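Local coordinates for DUF4595 domain-containing protein (Bacteroides vulgatus, PDB 3TZG) that is of unknown function but folds as a porin-like beta barrel, which would be consistent with a role in the bacterial envelope, at residues S213-Y221 with E232-L241. Numbering follows the deposited sequence.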
# COMPACT_ATOMS: atom_id res chain seq x y z
N SER A 213 21.46 -8.59 2.71
CA SER A 213 20.45 -9.60 2.99
C SER A 213 19.49 -9.67 1.78
O SER A 213 19.38 -8.69 1.03
CB SER A 213 19.72 -9.34 4.30
OG SER A 213 19.01 -8.12 4.32
N THR A 214 18.88 -10.85 1.55
CA THR A 214 17.92 -11.09 0.46
C THR A 214 16.79 -11.92 0.99
O THR A 214 16.97 -12.63 1.96
CB THR A 214 18.58 -11.77 -0.77
OG1 THR A 214 19.08 -13.06 -0.42
CG2 THR A 214 19.71 -10.95 -1.39
N TYR A 215 15.62 -11.86 0.36
CA TYR A 215 14.42 -12.61 0.80
C TYR A 215 13.55 -12.88 -0.39
O TYR A 215 13.34 -11.97 -1.18
CB TYR A 215 13.66 -11.79 1.87
CG TYR A 215 12.83 -12.60 2.83
CD1 TYR A 215 13.44 -13.35 3.84
CD2 TYR A 215 11.44 -12.55 2.81
CE1 TYR A 215 12.68 -14.13 4.72
CE2 TYR A 215 10.67 -13.30 3.71
CZ TYR A 215 11.29 -14.09 4.66
OH TYR A 215 10.57 -14.82 5.57
N ASN A 216 13.08 -14.12 -0.57
CA ASN A 216 12.20 -14.50 -1.68
C ASN A 216 10.95 -15.19 -1.15
O ASN A 216 11.03 -16.13 -0.35
CB ASN A 216 12.91 -15.40 -2.68
CG ASN A 216 13.98 -14.66 -3.43
OD1 ASN A 216 13.79 -14.08 -4.50
ND2 ASN A 216 15.11 -14.58 -2.85
N VAL A 217 9.80 -14.69 -1.57
CA VAL A 217 8.49 -15.21 -1.17
C VAL A 217 7.64 -15.56 -2.40
O VAL A 217 7.94 -15.14 -3.53
CB VAL A 217 7.71 -14.22 -0.25
CG1 VAL A 217 8.47 -13.92 1.03
CG2 VAL A 217 7.35 -12.94 -0.98
N HIS A 218 6.58 -16.32 -2.16
CA HIS A 218 5.60 -16.70 -3.14
C HIS A 218 4.24 -16.18 -2.70
O HIS A 218 3.88 -16.28 -1.52
CB HIS A 218 5.58 -18.22 -3.31
CG HIS A 218 4.53 -18.73 -4.26
ND1 HIS A 218 4.67 -18.61 -5.63
CD2 HIS A 218 3.33 -19.30 -4.00
CE1 HIS A 218 3.57 -19.13 -6.15
NE2 HIS A 218 2.75 -19.56 -5.21
N ALA A 219 3.47 -15.60 -3.65
CA ALA A 219 2.12 -15.14 -3.39
C ALA A 219 1.14 -16.17 -3.88
O ALA A 219 1.29 -16.68 -4.98
CB ALA A 219 1.87 -13.81 -4.07
N ASN A 220 0.19 -16.53 -3.06
CA ASN A 220 -0.77 -17.55 -3.41
C ASN A 220 -2.23 -16.98 -3.33
O ASN A 220 -2.65 -16.43 -2.30
CB ASN A 220 -0.59 -18.77 -2.48
CG ASN A 220 -1.50 -19.89 -2.86
OD1 ASN A 220 -1.38 -20.47 -3.95
ND2 ASN A 220 -2.49 -20.15 -2.03
N TYR A 221 -2.98 -17.13 -4.45
CA TYR A 221 -4.32 -16.58 -4.53
C TYR A 221 -5.35 -17.65 -4.81
O TYR A 221 -5.20 -18.37 -5.80
CB TYR A 221 -4.39 -15.52 -5.64
CG TYR A 221 -3.27 -14.52 -5.65
CD1 TYR A 221 -3.34 -13.36 -4.88
CD2 TYR A 221 -2.15 -14.70 -6.46
CE1 TYR A 221 -2.31 -12.43 -4.87
CE2 TYR A 221 -1.12 -13.77 -6.48
CZ TYR A 221 -1.20 -12.64 -5.68
OH TYR A 221 -0.19 -11.72 -5.66
N GLU A 232 -2.40 -14.83 0.01
CA GLU A 232 -1.40 -15.36 0.94
C GLU A 232 0.00 -15.09 0.48
O GLU A 232 0.26 -15.12 -0.72
CB GLU A 232 -1.55 -16.87 1.14
CG GLU A 232 -2.63 -17.28 2.11
CD GLU A 232 -2.74 -18.77 2.30
OE1 GLU A 232 -2.41 -19.53 1.35
OE2 GLU A 232 -3.19 -19.19 3.39
N VAL A 233 0.92 -14.86 1.42
CA VAL A 233 2.33 -14.65 1.08
C VAL A 233 3.12 -15.65 1.94
O VAL A 233 3.04 -15.63 3.17
CB VAL A 233 2.78 -13.17 1.24
CG1 VAL A 233 4.28 -13.03 0.97
CG2 VAL A 233 1.98 -12.25 0.31
N LEU A 234 3.80 -16.58 1.28
CA LEU A 234 4.53 -17.66 1.95
C LEU A 234 6.05 -17.64 1.71
O LEU A 234 6.52 -17.32 0.61
CB LEU A 234 4.01 -19.02 1.49
CG LEU A 234 2.57 -19.34 1.73
CD1 LEU A 234 2.02 -20.06 0.56
CD2 LEU A 234 2.38 -20.15 3.02
N TYR A 235 6.79 -18.08 2.73
CA TYR A 235 8.22 -18.29 2.69
C TYR A 235 8.51 -19.78 2.83
O TYR A 235 7.94 -20.43 3.71
CB TYR A 235 8.95 -17.49 3.77
CG TYR A 235 10.44 -17.81 3.81
CD1 TYR A 235 11.33 -17.20 2.92
CD2 TYR A 235 10.94 -18.76 4.69
CE1 TYR A 235 12.69 -17.52 2.93
CE2 TYR A 235 12.30 -19.09 4.70
CZ TYR A 235 13.17 -18.47 3.82
OH TYR A 235 14.51 -18.80 3.88
N ASN A 236 9.40 -20.31 1.98
CA ASN A 236 9.86 -21.69 1.92
C ASN A 236 8.67 -22.65 1.88
O ASN A 236 8.67 -23.70 2.55
CB ASN A 236 10.79 -22.02 3.08
CG ASN A 236 11.47 -23.35 2.90
OD1 ASN A 236 11.84 -23.76 1.78
ND2 ASN A 236 11.60 -24.07 3.99
N TYR A 237 7.66 -22.29 1.07
CA TYR A 237 6.43 -23.04 0.80
C TYR A 237 5.48 -23.16 2.00
O TYR A 237 4.28 -23.28 1.78
CB TYR A 237 6.73 -24.47 0.31
CG TYR A 237 7.75 -24.58 -0.80
CD1 TYR A 237 7.37 -24.50 -2.14
CD2 TYR A 237 9.08 -24.90 -0.53
CE1 TYR A 237 8.29 -24.69 -3.18
CE2 TYR A 237 10.02 -25.05 -1.55
CZ TYR A 237 9.61 -24.96 -2.88
OH TYR A 237 10.53 -25.12 -3.89
N THR A 238 5.97 -23.16 3.24
CA THR A 238 5.08 -23.42 4.38
C THR A 238 4.98 -22.27 5.39
O THR A 238 3.97 -22.22 6.11
CB THR A 238 5.55 -24.67 5.14
OG1 THR A 238 6.87 -24.44 5.66
CG2 THR A 238 5.53 -25.93 4.28
N LYS A 239 6.00 -21.39 5.51
CA LYS A 239 5.91 -20.31 6.51
C LYS A 239 4.97 -19.22 5.98
O LYS A 239 5.31 -18.50 5.04
CB LYS A 239 7.29 -19.73 6.87
CG LYS A 239 7.27 -18.69 7.98
CD LYS A 239 8.64 -18.08 8.19
CE LYS A 239 8.69 -17.00 9.24
NZ LYS A 239 8.53 -17.54 10.62
N LEU A 240 3.76 -19.13 6.57
CA LEU A 240 2.76 -18.15 6.18
C LEU A 240 3.13 -16.82 6.78
O LEU A 240 3.32 -16.74 7.99
CB LEU A 240 1.34 -18.60 6.60
CG LEU A 240 0.16 -17.73 6.18
CD1 LEU A 240 0.02 -17.67 4.69
CD2 LEU A 240 -1.09 -18.28 6.72
N LEU A 241 3.30 -15.79 5.95
CA LEU A 241 3.72 -14.48 6.41
C LEU A 241 2.53 -13.56 6.50
O LEU A 241 2.53 -12.70 7.37
CB LEU A 241 4.81 -13.84 5.52
CG LEU A 241 6.10 -14.68 5.26
CD1 LEU A 241 7.04 -13.95 4.39
CD2 LEU A 241 6.79 -15.09 6.55
O HOH W 1 10.31 -18.81 -0.43
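Two antiparallel strands of a porin-like beta barrel, the arms of one beta hairpin, meet where His218 and Asn220 pair with Leu234 and Glu232. Both are hydrogen-bonded pairs: His218 N donates to Leu234 O (2.9 Å) and Leu234 N returns a bond to His218 O (2.8 Å), while Asn220 and Glu232 exchange a second pair of backbone bonds. Ala219 and Val233 form the non-hydrogen-bonded pair between them, with CA-H...O contacts from Val233 CA to His218 O and from Ala219 CA to Glu232 O. The strand directions lie at 147°, a twisted pairing. The Asn220 and Glu232 side chains run side by side, amide and carboxylate planes 43° apart, with a weak bond from Asn220 ND2 to Glu232 OE1 (3.4 Å); His218 ND1 instead hydrogen-bonds Asp203 OD1 on strand 199-208. On the face of Ala219 and Val233, Val217 CG2 packs against Val233 CG1 at 3.6 Å and Val217 CG1 against Leu241 CD1.

Beyond the last bridge, contact passes to rings. Tyr215 swings its ring away from its own backbone N, bringing Tyr215 OH to 3.5 Å from Tyr235 CG; the rings are 11° from parallel, yet displaced so far that little of either faces the other, centroids 4.8 Å apart. Tyr235 CD1 lies over one face of the Tyr215 ring, and Leu241 CD1 meets its edge in plane, 3.7 Å from Tyr215 CE2. Replacing Tyr215 with an alanine would probably leave Tyr235 without its ring neighbour and Leu241 CD1 without its aromatic contact. Where direct backbone pairing has ended, a water accepting from Asn236 N donates to Asn216 O (2.8 Å), linking strand 213-221 to the turn after Tyr235. Tyr235 and Lys239 exchange backbone bonds across the turn to strand 239-247, completing the up-and-down antiparallel meander characteristic of beta barrels.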